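Thioesterase (Pseudomonas aeruginosa, PDB 3QY3) probably hydrolyses fatty acyl-CoA thioesters as a hotdog-fold thioesterase. Local coordinates at residues Glu57-Ala62 against Val97-Tyr102; Ala62-Glu65 against Asp70-Gly73; Leu134-His139 against Thr145-Ser150. All coordinates share one frame; numbering follows the deposited sequence.

Contact 1 of 3, residues Glu57-Ala62 against Val97-Tyr102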
ATOM      1  N   GLU A  57      -6.931 -11.389  -1.555  1.00 15.68           N
ATOM      2  CA  GLU A  57      -7.173 -10.971  -2.924  1.00 16.55           C
ATOM      3  C   GLU A  57      -6.265 -11.631  -3.929  1.00 17.06           C
ATOM      4  O   GLU A  57      -6.748 -12.133  -4.950  1.00 17.55           O
ATOM      5  CB  GLU A  57      -6.968  -9.451  -3.039  1.00 16.88           C
ATOM      6  CG  GLU A  57      -7.134  -8.870  -4.411  1.00 17.60           C
ATOM      7  CD  GLU A  57      -6.790  -7.418  -4.373  1.00 18.68           C
ATOM      8  OE1 GLU A  57      -5.582  -7.107  -4.308  1.00 17.36           O
ATOM      9  OE2 GLU A  57      -7.694  -6.591  -4.305  1.00 19.12           O
ATOM     10  N   GLU A  58      -4.965 -11.671  -3.636  1.00 17.83           N
ATOM     11  CA  GLU A  58      -4.007 -12.334  -4.531  1.00 19.07           C
ATOM     12  C   GLU A  58      -4.352 -13.819  -4.747  1.00 18.30           C
ATOM     13  O   GLU A  58      -4.299 -14.320  -5.880  1.00 18.41           O
ATOM     14  CB  GLU A  58      -2.593 -12.144  -4.039  1.00 19.60           C
ATOM     15  CG  GLU A  58      -1.596 -12.615  -5.076  1.00 19.04           C
ATOM     16  CD  GLU A  58      -1.613 -11.765  -6.374  1.00 20.92           C
ATOM     17  OE1 GLU A  58      -2.185 -10.635  -6.350  1.00 21.62           O
ATOM     18  OE2 GLU A  58      -1.032 -12.222  -7.373  1.00 22.12           O
ATOM     19  N   ALA A  59      -4.745 -14.481  -3.678  1.00 18.52           N
ATOM     20  CA  ALA A  59      -5.076 -15.908  -3.757  1.00 19.58           C
ATOM     21  C   ALA A  59      -6.298 -16.083  -4.645  1.00 19.85           C
ATOM     22  O   ALA A  59      -6.320 -16.990  -5.521  1.00 20.01           O
ATOM     23  CB  ALA A  59      -5.304 -16.489  -2.390  1.00 19.18           C
ATOM     24  N   ARG A  60      -7.347 -15.256  -4.446  1.00 20.33           N
ATOM     25  CA  ARG A  60      -8.538 -15.364  -5.328  1.00 21.64           C
ATOM     26  C   ARG A  60      -8.231 -15.047  -6.762  1.00 21.55           C
ATOM     27  O   ARG A  60      -8.695 -15.740  -7.707  1.00 20.21           O
ATOM     28  CB  ARG A  60      -9.707 -14.428  -4.933  1.00 22.16           C
ATOM     29  CG  ARG A  60     -10.291 -14.598  -3.617  1.00 29.02           C
ATOM     30  CD  ARG A  60     -11.551 -13.662  -3.514  1.00 29.61           C
ATOM     31  NE  ARG A  60     -11.294 -12.209  -3.675  1.00 28.49           N
ATOM     32  CZ  ARG A  60     -10.881 -11.409  -2.694  1.00 26.10           C
ATOM     33  NH1 ARG A  60     -10.744 -10.142  -2.934  1.00 30.17           N
ATOM     34  NH2 ARG A  60     -10.553 -11.896  -1.489  1.00 26.13           N
ATOM     35  N   VAL A  61      -7.428 -13.997  -6.999  1.00 20.97           N
ATOM     36  CA  VAL A  61      -7.020 -13.678  -8.372  1.00 21.01           C
ATOM     37  C   VAL A  61      -6.296 -14.842  -9.036  1.00 20.49           C
ATOM     38  O   VAL A  61      -6.624 -15.204 -10.160  1.00 23.37           O
ATOM     39  CB  VAL A  61      -6.172 -12.352  -8.408  1.00 20.74           C
ATOM     40  CG1 VAL A  61      -5.500 -12.139  -9.761  1.00 24.84           C
ATOM     41  CG2 VAL A  61      -7.100 -11.169  -8.061  1.00 19.85           C
ATOM     42  N   ALA A  62      -5.408 -15.502  -8.307  1.00 22.25           N
ATOM     43  CA  ALA A  62      -4.711 -16.691  -8.841  1.00 24.01           C
ATOM     44  C   ALA A  62      -5.651 -17.837  -9.143  1.00 25.08           C
ATOM     45  O   ALA A  62      -5.564 -18.455 -10.229  1.00 26.11           O
ATOM     46  CB  ALA A  62      -3.619 -17.132  -7.836  1.00 24.47           C
ATOM     47  N   VAL A  97       3.185 -16.461   3.269  1.00 20.87           N
ATOM     48  CA  VAL A  97       1.848 -16.780   3.721  1.00 19.63           C
ATOM     49  C   VAL A  97       1.241 -17.792   2.759  1.00 20.19           C
ATOM     50  O   VAL A  97       1.367 -17.661   1.569  1.00 21.75           O
ATOM     51  CB  VAL A  97       0.954 -15.518   3.837  1.00 19.93           C
ATOM     52  CG1 VAL A  97      -0.533 -15.898   3.982  1.00 19.36           C
ATOM     53  CG2 VAL A  97       1.446 -14.647   5.038  1.00 18.55           C
ATOM     54  N   VAL A  98       0.562 -18.792   3.300  1.00 21.01           N
ATOM     55  CA  VAL A  98      -0.111 -19.801   2.527  1.00 21.98           C
ATOM     56  C   VAL A  98      -1.566 -19.550   2.743  1.00 22.35           C
ATOM     57  O   VAL A  98      -2.077 -19.535   3.879  1.00 22.56           O
ATOM     58  CB  VAL A  98       0.292 -21.281   2.950  1.00 24.27           C
ATOM     59  CG1 VAL A  98      -0.513 -22.321   2.179  1.00 25.15           C
ATOM     60  CG2 VAL A  98       1.810 -21.511   2.684  1.00 24.89           C
ATOM     61  N   VAL A  99      -2.246 -19.304   1.641  1.00 20.77           N
ATOM     62  CA  VAL A  99      -3.668 -19.055   1.655  1.00 20.69           C
ATOM     63  C   VAL A  99      -4.383 -20.269   1.044  1.00 19.84           C
ATOM     64  O   VAL A  99      -4.186 -20.622  -0.138  1.00 21.24           O
ATOM     65  CB  VAL A  99      -4.067 -17.850   0.780  1.00 20.41           C
ATOM     66  CG1 VAL A  99      -5.613 -17.665   0.838  1.00 19.20           C
ATOM     67  CG2 VAL A  99      -3.388 -16.529   1.309  1.00 21.34           C
ATOM     68  N   GLU A 100      -5.185 -20.946   1.835  1.00 20.87           N
ATOM     69  CA  GLU A 100      -6.064 -22.004   1.351  1.00 21.64           C
ATOM     70  C   GLU A 100      -7.482 -21.478   1.177  1.00 21.70           C
ATOM     71  O   GLU A 100      -8.050 -20.899   2.125  1.00 21.92           O
ATOM     72  CB  GLU A 100      -6.113 -23.168   2.351  1.00 24.61           C
ATOM     73  CG  GLU A 100      -4.750 -23.811   2.579  1.00 25.30           C
ATOM     74  CD  GLU A 100      -4.753 -24.896   3.653  1.00 34.51           C
ATOM     75  OE1 GLU A 100      -5.565 -24.871   4.576  1.00 36.61           O
ATOM     76  OE2 GLU A 100      -3.897 -25.756   3.573  1.00 39.71           O
ATOM     77  N   LEU A 101      -8.011 -21.653  -0.041  1.00 22.11           N
ATOM     78  CA  LEU A 101      -9.378 -21.328  -0.384  1.00 21.51           C
ATOM     79  C   LEU A 101     -10.235 -22.596  -0.517  1.00 23.31           C
ATOM     80  O   LEU A 101      -9.911 -23.527  -1.279  1.00 23.71           O
ATOM     81  CB  LEU A 101      -9.417 -20.548  -1.672  1.00 20.45           C
ATOM     82  CG  LEU A 101      -8.655 -19.209  -1.761  1.00 19.54           C
ATOM     83  CD1 LEU A 101      -8.777 -18.625  -3.201  1.00 21.16           C
ATOM     84  CD2 LEU A 101      -9.139 -18.248  -0.665  1.00 18.72           C
ATOM     85  N   TYR A 102     -11.349 -22.573   0.209  1.00 23.23           N
ATOM     86  CA  TYR A 102     -12.323 -23.681   0.266  1.00 23.99           C
ATOM     87  C   TYR A 102     -13.675 -23.244  -0.265  1.00 24.34           C
ATOM     88  O   TYR A 102     -14.103 -22.126  -0.074  1.00 23.68           O
ATOM     89  CB  TYR A 102     -12.495 -24.185   1.715  1.00 25.21           C
ATOM     90  CG  TYR A 102     -11.232 -24.811   2.270  1.00 26.81           C
ATOM     91  CD1 TYR A 102     -10.969 -26.162   2.090  1.00 29.73           C
ATOM     92  CD2 TYR A 102     -10.313 -24.049   2.991  1.00 28.36           C
ATOM     93  CE1 TYR A 102      -9.829 -26.747   2.628  1.00 34.27           C
ATOM     94  CE2 TYR A 102      -9.154 -24.636   3.503  1.00 28.53           C
ATOM     95  CZ  TYR A 102      -8.913 -25.953   3.305  1.00 30.13           C
ATOM     96  OH  TYR A 102      -7.762 -26.508   3.830  1.00 35.68           O
TER

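Contact 2 of 3, residues Ala62-Glu65 against Asp70-Gly73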
ATOM      1  N   ALA A  62      -5.408 -15.502  -8.307  1.00 22.25           N
ATOM      2  CA  ALA A  62      -4.711 -16.691  -8.841  1.00 24.01           C
ATOM      3  C   ALA A  62      -5.651 -17.837  -9.143  1.00 25.08           C
ATOM      4  O   ALA A  62      -5.564 -18.455 -10.229  1.00 26.11           O
ATOM      5  CB  ALA A  62      -3.619 -17.132  -7.836  1.00 24.47           C
ATOM      6  N   TRP A  63      -6.601 -18.121  -8.236  1.00 24.21           N
ATOM      7  CA  TRP A  63      -7.665 -19.115  -8.486  1.00 23.27           C
ATOM      8  C   TRP A  63      -8.480 -18.748  -9.737  1.00 25.23           C
ATOM      9  O   TRP A  63      -8.676 -19.601 -10.644  1.00 23.91           O
ATOM     10  CB  TRP A  63      -8.602 -19.279  -7.312  1.00 24.15           C
ATOM     11  CG  TRP A  63      -9.656 -20.278  -7.518  1.00 23.34           C
ATOM     12  CD1 TRP A  63      -9.483 -21.590  -7.929  1.00 23.21           C
ATOM     13  CD2 TRP A  63     -11.038 -20.111  -7.298  1.00 25.32           C
ATOM     14  NE1 TRP A  63     -10.698 -22.232  -8.002  1.00 23.57           N
ATOM     15  CE2 TRP A  63     -11.673 -21.343  -7.635  1.00 26.08           C
ATOM     16  CE3 TRP A  63     -11.833 -19.027  -6.917  1.00 22.58           C
ATOM     17  CZ2 TRP A  63     -13.066 -21.514  -7.568  1.00 28.06           C
ATOM     18  CZ3 TRP A  63     -13.203 -19.213  -6.862  1.00 28.01           C
ATOM     19  CH2 TRP A  63     -13.804 -20.440  -7.181  1.00 26.88           C
ATOM     20  N   PHE A  64      -8.951 -17.504  -9.795  1.00 23.28           N
ATOM     21  CA  PHE A  64      -9.652 -17.042 -10.968  1.00 24.92           C
ATOM     22  C   PHE A  64      -8.817 -17.243 -12.248  1.00 28.20           C
ATOM     23  O   PHE A  64      -9.379 -17.661 -13.303  1.00 30.47           O
ATOM     24  CB  PHE A  64     -10.080 -15.582 -10.851  1.00 24.15           C
ATOM     25  CG  PHE A  64     -11.093 -15.304  -9.788  1.00 27.69           C
ATOM     26  CD1 PHE A  64     -12.036 -16.227  -9.396  1.00 29.99           C
ATOM     27  CD2 PHE A  64     -11.127 -14.060  -9.212  1.00 27.58           C
ATOM     28  CE1 PHE A  64     -12.975 -15.906  -8.415  1.00 28.71           C
ATOM     29  CE2 PHE A  64     -12.070 -13.763  -8.268  1.00 29.90           C
ATOM     30  CZ  PHE A  64     -12.961 -14.704  -7.865  1.00 30.26           C
ATOM     31  N   GLU A  65      -7.517 -16.961 -12.171  1.00 30.63           N
ATOM     32  CA  GLU A  65      -6.647 -17.114 -13.354  1.00 33.84           C
ATOM     33  C   GLU A  65      -6.629 -18.567 -13.808  1.00 34.35           C
ATOM     34  O   GLU A  65      -6.706 -18.835 -15.035  1.00 35.78           O
ATOM     35  CB  GLU A  65      -5.206 -16.614 -13.121  1.00 33.80           C
ATOM     36  CG  GLU A  65      -4.280 -16.907 -14.324  1.00 41.30           C
ATOM     37  CD  GLU A  65      -2.792 -16.676 -14.045  1.00 50.55           C
ATOM     38  OE1 GLU A  65      -2.428 -16.267 -12.913  1.00 55.57           O
ATOM     39  OE2 GLU A  65      -1.977 -16.915 -14.978  1.00 57.84           O
ATOM     40  N   ASP A  70     -10.216 -13.543 -15.985  1.00 48.73           N
ATOM     41  CA  ASP A  70      -8.968 -12.763 -15.976  1.00 50.80           C
ATOM     42  C   ASP A  70      -9.060 -11.362 -15.341  1.00 51.10           C
ATOM     43  O   ASP A  70      -8.005 -10.735 -15.076  1.00 51.60           O
ATOM     44  CB  ASP A  70      -8.306 -12.743 -17.363  1.00 52.58           C
ATOM     45  CG  ASP A  70      -7.666 -14.092 -17.737  1.00 55.16           C
ATOM     46  OD1 ASP A  70      -7.130 -14.826 -16.833  1.00 51.34           O
ATOM     47  OD2 ASP A  70      -7.691 -14.402 -18.957  1.00 59.75           O
ATOM     48  N   LEU A  71     -10.294 -10.892 -15.091  1.00 51.54           N
ATOM     49  CA  LEU A  71     -10.554  -9.657 -14.324  1.00 50.79           C
ATOM     50  C   LEU A  71     -10.186  -8.397 -15.133  1.00 53.03           C
ATOM     51  O   LEU A  71     -10.439  -7.271 -14.683  1.00 52.75           O
ATOM     52  CB  LEU A  71      -9.855  -9.670 -12.951  1.00 48.62           C
ATOM     53  CG  LEU A  71     -10.123 -10.881 -12.035  1.00 46.49           C
ATOM     54  CD1 LEU A  71      -9.556 -10.655 -10.632  1.00 43.40           C
ATOM     55  CD2 LEU A  71     -11.587 -11.256 -11.919  1.00 42.28           C
ATOM     56  N   GLU A  72      -9.741  -8.654 -16.368  1.00 55.78           N
ATOM     57  CA  GLU A  72      -9.068  -7.731 -17.277  1.00 57.94           C
ATOM     58  C   GLU A  72     -10.076  -6.885 -18.040  1.00 58.58           C
ATOM     59  O   GLU A  72      -9.842  -6.546 -19.204  1.00 60.33           O
ATOM     60  CB  GLU A  72      -8.228  -8.558 -18.281  1.00 59.91           C
ATOM     61  CG  GLU A  72      -6.820  -8.021 -18.597  1.00 62.84           C
ATOM     62  CD  GLU A  72      -5.790  -9.153 -18.783  1.00 67.87           C
ATOM     63  OE1 GLU A  72      -6.088 -10.155 -19.503  1.00 68.97           O
ATOM     64  OE2 GLU A  72      -4.677  -9.037 -18.204  1.00 69.93           O
ATOM     65  N   GLY A  73     -11.193  -6.550 -17.388  1.00 57.41           N
ATOM     66  CA  GLY A  73     -12.210  -5.694 -17.996  1.00 57.92           C
ATOM     67  C   GLY A  73     -13.338  -6.455 -18.659  1.00 58.23           C
ATOM     68  O   GLY A  73     -13.962  -5.951 -19.603  1.00 59.41           O
TER

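Contact 3 of 3, residues Leu134-His139 against Thr145-Ser150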
ATOM      1  N   LEU A 134     -18.702 -13.648  -2.717  1.00 24.90           N
ATOM      2  CA  LEU A 134     -18.618 -13.095  -4.031  1.00 25.40           C
ATOM      3  C   LEU A 134     -19.988 -13.215  -4.677  1.00 26.45           C
ATOM      4  O   LEU A 134     -20.719 -14.185  -4.447  1.00 28.77           O
ATOM      5  CB  LEU A 134     -17.602 -13.906  -4.875  1.00 25.32           C
ATOM      6  CG  LEU A 134     -16.159 -14.095  -4.366  1.00 26.77           C
ATOM      7  CD1 LEU A 134     -15.587 -15.324  -5.115  1.00 31.67           C
ATOM      8  CD2 LEU A 134     -15.382 -12.811  -4.640  1.00 27.18           C
ATOM      9  N   VAL A 135     -20.309 -12.214  -5.482  1.00 26.93           N
ATOM     10  CA  VAL A 135     -21.500 -12.231  -6.307  0.60 28.58           C
ATOM     11  C   VAL A 135     -21.055 -11.954  -7.759  1.00 29.70           C
ATOM     12  O   VAL A 135     -20.197 -11.088  -7.997  1.00 28.54           O
ATOM     13  CB  VAL A 135     -22.564 -11.200  -5.795  0.60 29.36           C
ATOM     14  CG1 VAL A 135     -23.050 -11.536  -4.366  0.60 28.35           C
ATOM     15  CG2 VAL A 135     -22.029  -9.753  -5.808  0.60 28.50           C
ATOM     16  N   TRP A 136     -21.604 -12.693  -8.726  1.00 31.42           N
ATOM     17  CA  TRP A 136     -21.284 -12.429 -10.129  1.00 34.24           C
ATOM     18  C   TRP A 136     -22.299 -11.405 -10.607  1.00 36.24           C
ATOM     19  O   TRP A 136     -23.494 -11.562 -10.375  1.00 37.10           O
ATOM     20  CB  TRP A 136     -21.324 -13.697 -10.991  1.00 34.84           C
ATOM     21  CG  TRP A 136     -19.951 -14.287 -11.172  1.00 35.43           C
ATOM     22  CD1 TRP A 136     -19.166 -14.245 -12.313  1.00 34.84           C
ATOM     23  CD2 TRP A 136     -19.177 -14.961 -10.175  1.00 34.33           C
ATOM     24  NE1 TRP A 136     -17.927 -14.826 -12.050  1.00 34.56           N
ATOM     25  CE2 TRP A 136     -17.932 -15.302 -10.758  1.00 33.75           C
ATOM     26  CE3 TRP A 136     -19.425 -15.345  -8.838  1.00 34.69           C
ATOM     27  CZ2 TRP A 136     -16.940 -16.008 -10.048  1.00 35.40           C
ATOM     28  CZ3 TRP A 136     -18.407 -16.012  -8.128  1.00 32.00           C
ATOM     29  CH2 TRP A 136     -17.192 -16.324  -8.732  1.00 33.54           C
ATOM     30  N   VAL A 137     -21.790 -10.370 -11.253  1.00 38.50           N
ATOM     31  CA  VAL A 137     -22.555  -9.235 -11.699  1.00 41.17           C
ATOM     32  C   VAL A 137     -22.125  -8.813 -13.130  1.00 43.58           C
ATOM     33  O   VAL A 137     -20.950  -8.890 -13.522  1.00 42.72           O
ATOM     34  CB  VAL A 137     -22.377  -8.030 -10.753  1.00 41.20           C
ATOM     35  CG1 VAL A 137     -23.333  -6.913 -11.140  1.00 43.97           C
ATOM     36  CG2 VAL A 137     -22.559  -8.421  -9.270  1.00 41.88           C
ATOM     37  N   ARG A 138     -23.090  -8.385 -13.939  1.00 46.82           N
ATOM     38  CA  ARG A 138     -22.738  -7.680 -15.160  1.00 48.46           C
ATOM     39  C   ARG A 138     -22.493  -6.230 -14.748  1.00 47.97           C
ATOM     40  O   ARG A 138     -23.403  -5.581 -14.231  1.00 48.31           O
ATOM     41  CB  ARG A 138     -23.858  -7.777 -16.185  1.00 51.08           C
ATOM     42  CG  ARG A 138     -23.481  -7.124 -17.490  1.00 55.48           C
ATOM     43  CD  ARG A 138     -24.418  -7.602 -18.581  1.00 61.78           C
ATOM     44  NE  ARG A 138     -23.999  -8.899 -19.120  1.00 66.35           N
ATOM     45  CZ  ARG A 138     -23.247  -9.061 -20.211  1.00 70.67           C
ATOM     46  NH1 ARG A 138     -22.805  -8.014 -20.912  1.00 72.25           N
ATOM     47  NH2 ARG A 138     -22.934 -10.287 -20.616  1.00 73.58           N
ATOM     48  N   HIS A 139     -21.287  -5.719 -14.980  1.00 57.96           N
ATOM     49  CA  HIS A 139     -20.841  -4.490 -14.310  1.00 59.71           C
ATOM     50  C   HIS A 139     -21.518  -3.234 -14.818  1.00 64.27           C
ATOM     51  O   HIS A 139     -21.961  -2.404 -14.016  1.00 63.89           O
ATOM     52  CB  HIS A 139     -19.333  -4.328 -14.438  1.00 62.22           C
ATOM     53  CG  HIS A 139     -18.551  -5.477 -13.885  1.00 59.05           C
ATOM     54  ND1 HIS A 139     -18.759  -5.983 -12.619  1.00 54.42           N
ATOM     55  CD2 HIS A 139     -17.544  -6.208 -14.425  1.00 60.64           C
ATOM     56  CE1 HIS A 139     -17.912  -6.975 -12.405  1.00 54.72           C
ATOM     57  NE2 HIS A 139     -17.166  -7.134 -13.485  1.00 56.19           N
ATOM     58  N   THR A 145     -25.628 -12.165 -12.217  1.00 51.60           N
ATOM     59  CA  THR A 145     -25.585 -13.077 -13.372  1.00 52.30           C
ATOM     60  C   THR A 145     -25.097 -14.442 -12.896  1.00 48.82           C
ATOM     61  O   THR A 145     -24.481 -14.525 -11.855  1.00 46.13           O
ATOM     62  CB  THR A 145     -24.615 -12.541 -14.443  1.00 52.54           C
ATOM     63  OG1 THR A 145     -23.272 -12.499 -13.922  1.00 51.33           O
ATOM     64  CG2 THR A 145     -25.043 -11.137 -14.875  1.00 56.50           C
ATOM     65  N   PRO A 146     -25.350 -15.520 -13.658  1.00 49.56           N
ATOM     66  CA  PRO A 146     -24.973 -16.808 -13.074  1.00 47.10           C
ATOM     67  C   PRO A 146     -23.464 -17.020 -12.869  1.00 42.50           C
ATOM     68  O   PRO A 146     -22.621 -16.435 -13.553  1.00 41.98           O
ATOM     69  CB  PRO A 146     -25.572 -17.839 -14.053  1.00 50.98           C
ATOM     70  CG  PRO A 146     -26.587 -17.065 -14.860  1.00 56.10           C
ATOM     71  CD  PRO A 146     -26.029 -15.682 -14.957  1.00 54.32           C
ATOM     72  N   VAL A 147     -23.127 -17.808 -11.874  1.00 40.52           N
ATOM     73  CA  VAL A 147     -21.745 -18.229 -11.655  1.00 38.40           C
ATOM     74  C   VAL A 147     -21.302 -19.040 -12.910  1.00 39.29           C
ATOM     75  O   VAL A 147     -22.094 -19.804 -13.462  1.00 40.27           O
ATOM     76  CB  VAL A 147     -21.668 -19.078 -10.355  1.00 38.62           C
ATOM     77  CG1 VAL A 147     -20.285 -19.626 -10.132  1.00 39.66           C
ATOM     78  CG2 VAL A 147     -22.132 -18.274  -9.151  1.00 38.78           C
ATOM     79  N   PRO A 148     -20.055 -18.846 -13.376  1.00 38.63           N
ATOM     80  CA  PRO A 148     -19.518 -19.548 -14.540  1.00 40.05           C
ATOM     81  C   PRO A 148     -19.575 -21.053 -14.363  1.00 39.06           C
ATOM     82  O   PRO A 148     -19.516 -21.560 -13.239  1.00 35.70           O
ATOM     83  CB  PRO A 148     -18.045 -19.117 -14.561  1.00 40.89           C
ATOM     84  CG  PRO A 148     -18.032 -17.796 -13.848  1.00 39.21           C
ATOM     85  CD  PRO A 148     -19.073 -17.913 -12.795  1.00 37.52           C
ATOM     86  N   ASP A 149     -19.660 -21.756 -15.484  1.00 39.87           N
ATOM     87  CA  ASP A 149     -19.738 -23.200 -15.473  0.60 41.36           C
ATOM     88  C   ASP A 149     -18.556 -23.840 -14.767  1.00 38.78           C
ATOM     89  O   ASP A 149     -18.692 -24.849 -14.102  1.00 37.53           O
ATOM     90  CB  ASP A 149     -19.786 -23.707 -16.915  0.60 45.06           C
ATOM     91  CG  ASP A 149     -21.051 -23.281 -17.633  0.60 50.57           C
ATOM     92  OD1 ASP A 149     -22.062 -23.037 -16.896  0.60 48.09           O
ATOM     93  OD2 ASP A 149     -21.034 -23.228 -18.925  0.60 54.83           O
ATOM     94  N   SER A 150     -17.388 -23.250 -14.963  1.00 39.62           N
ATOM     95  CA  SER A 150     -16.146 -23.792 -14.406  1.00 40.58           C
ATOM     96  C   SER A 150     -16.211 -23.941 -12.869  1.00 38.68           C
ATOM     97  O   SER A 150     -15.795 -24.970 -12.306  1.00 39.28           O
ATOM     98  CB  SER A 150     -14.970 -22.891 -14.814  1.00 43.54           C
ATOM     99  OG  SER A 150     -15.154 -21.577 -14.329  1.00 40.35           O
TER

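Contact 1 of 3, residues Glu57-Ala62 against Val97-Tyr102
A59 and V99 meet at the tightest point of this contact. The helix 51-66 crosses the strand 96-106 here, with segment axes 8.9 Å apart at an angle of 56°. In the hotdog fold a long helix lies in the curve of an antiparallel sheet, and this contact is part of that packing. A59 CB points at the strand and sits 3.4 Å from V99 CG1, closer than usual van der Waals contact. V99 CG1 lies anti to the backbone N (chi1 179°), and this turns it to the methyl of A59. The small alanine lets the helix backbone come near the sheet.

L101 packs more loosely. Its CD1 reaches beside the helix backbone, 3.8 Å from A59 O, and stands 4.2 Å from A59 CB. R60 adds a weaker contact alongside, with its CG 4.3 Å from L101 CD1.

On the strand side turned from the helix, E100 and Y102 are partly exposed. There Y102 OH is hydrogen-bonded to E100 OE1 at 2.8 Å, coming from above the carboxylate plane. E100 also forms a salt bridge with R116. On the helix, the carboxylate of E58 leads away from the strand and is hydrogen-bonded to W38 N and H93 NE2 of a second subunit.

The neighbouring strands close the packing on both flanks of strand 96-106. A59 also touches A32 of strand 28-35, while V99 and L101 touch L117 and H115 of strand 110-119. R60 extends further, to C132 and L134 of strand 128-138.

Contact 2 of 3, residues Ala62-Glu65 against Asp70-Gly73
L71, which packs on F64, receives a weak backbone hydrogen bond at its carbonyl O from G73 N, at 2.9 Å. This bond lies within segment 70-73. The contact is a helix-to-loop packing in the hotdog fold: the last turn of helix 51-66 meets the irregular loop that leads to strand 76-87. The loop folds back on the helix it has just left, and E65 and D70 have their CA atoms 5.6 Å apart.

L71 has a left-handed backbone conformation (phi 72°). Its CB is directed at the helix, and its side chain crosses that of F64 at about a right angle. Both methyls of L71 come to the same ring atom: F64 CD2 is 3.9 Å from L71 CD2 and 4.0 Å from L71 CD1. L71 CD2 approaches the F64 ring obliquely. F64 is buried. F64 and L71 both also touch P78 of strand 76-87, so the three form one apolar patch. L71 further packs on Y44 of a third subunit.

The second half of the contact is exposed and looser. E65 and D70 lie next to each other at the surface. Two like charges come fairly near here, with E65 OE2 and D70 OD1 5.9 Å apart. They would probably disfavour a closer approach. E65 also packs on P94 of a second subunit. D70 CG lies anti to its own carbonyl carbon (chi1 -73°). From there OD1 reaches back to the helix and stops 4.2 Å from E65 CA.

Contact 3 of 3, residues Leu134-His139 against Thr145-Ser150
The indole of W136 carries P148 on one face. P148 CD stands over the five-membered ring, 3.5 Å from its centroid and 19° off the ring normal. This is a CH-pi contact. The atom nearest to P148 CD is W136 NE1, at 3.4 Å. V147 CA lies over the same face but higher, while V147 CG2 comes obliquely to W136 CE3 at 4.0 Å. The contact belongs to the C-terminal end of the hotdog sheet. Strand 128-138 turns back into the short antiparallel strand 143-144 as a beta-hairpin. The chain then runs past W136 into helix 149-155, with P148 at the N-cap position. The whole contact lies within one chain of the assembly.

A backbone hydrogen bond ties the returning chain to the strand. T145 N donates to W136 O at 2.9 Å, and the bond is nearly straight, 162° at the hydrogen. The donor sits above the carbonyl plane. T145 O also lies near the other residue, 3.4 Å from W136 CB.

The indole is buried and is further packed by P78 of strand 76-87 and I151 of helix 149-155. At the other end of the contact R138 is partly exposed. It bends at its third torsion, and its NH2 makes a salt bridge with E76. R138 CB packs on T145 CG2 at 3.8 Å.

T145 OG1 sits between the backbone N and the carbonyl carbon of its own residue. It is buried by this contact and has no polar partner in the model. T145 OG1 lies 3.6 Å from W136 C.

How the contacts relate
Along the chain, contacts 1 and 2 start from the same helix, 51-66, and share A62. Contact 2 closes first, at 70-73, then contact 1 at 97-102. Contact 3 follows near the C-terminus. The centres of contacts 1 and 2 are about 12 Å apart, those of 2 and 3 about 13 Å, and those of 1 and 3 about 19 Å. Contacts 1 and 3 reach the same antiparallel sheet, through strands 96-106 and 128-138, and R60 joins them. V61 touches L71, and F64 touches both L134 and W136. Apolar packing thus runs from the centre of the chain to the C-terminal end of the hotdog fold.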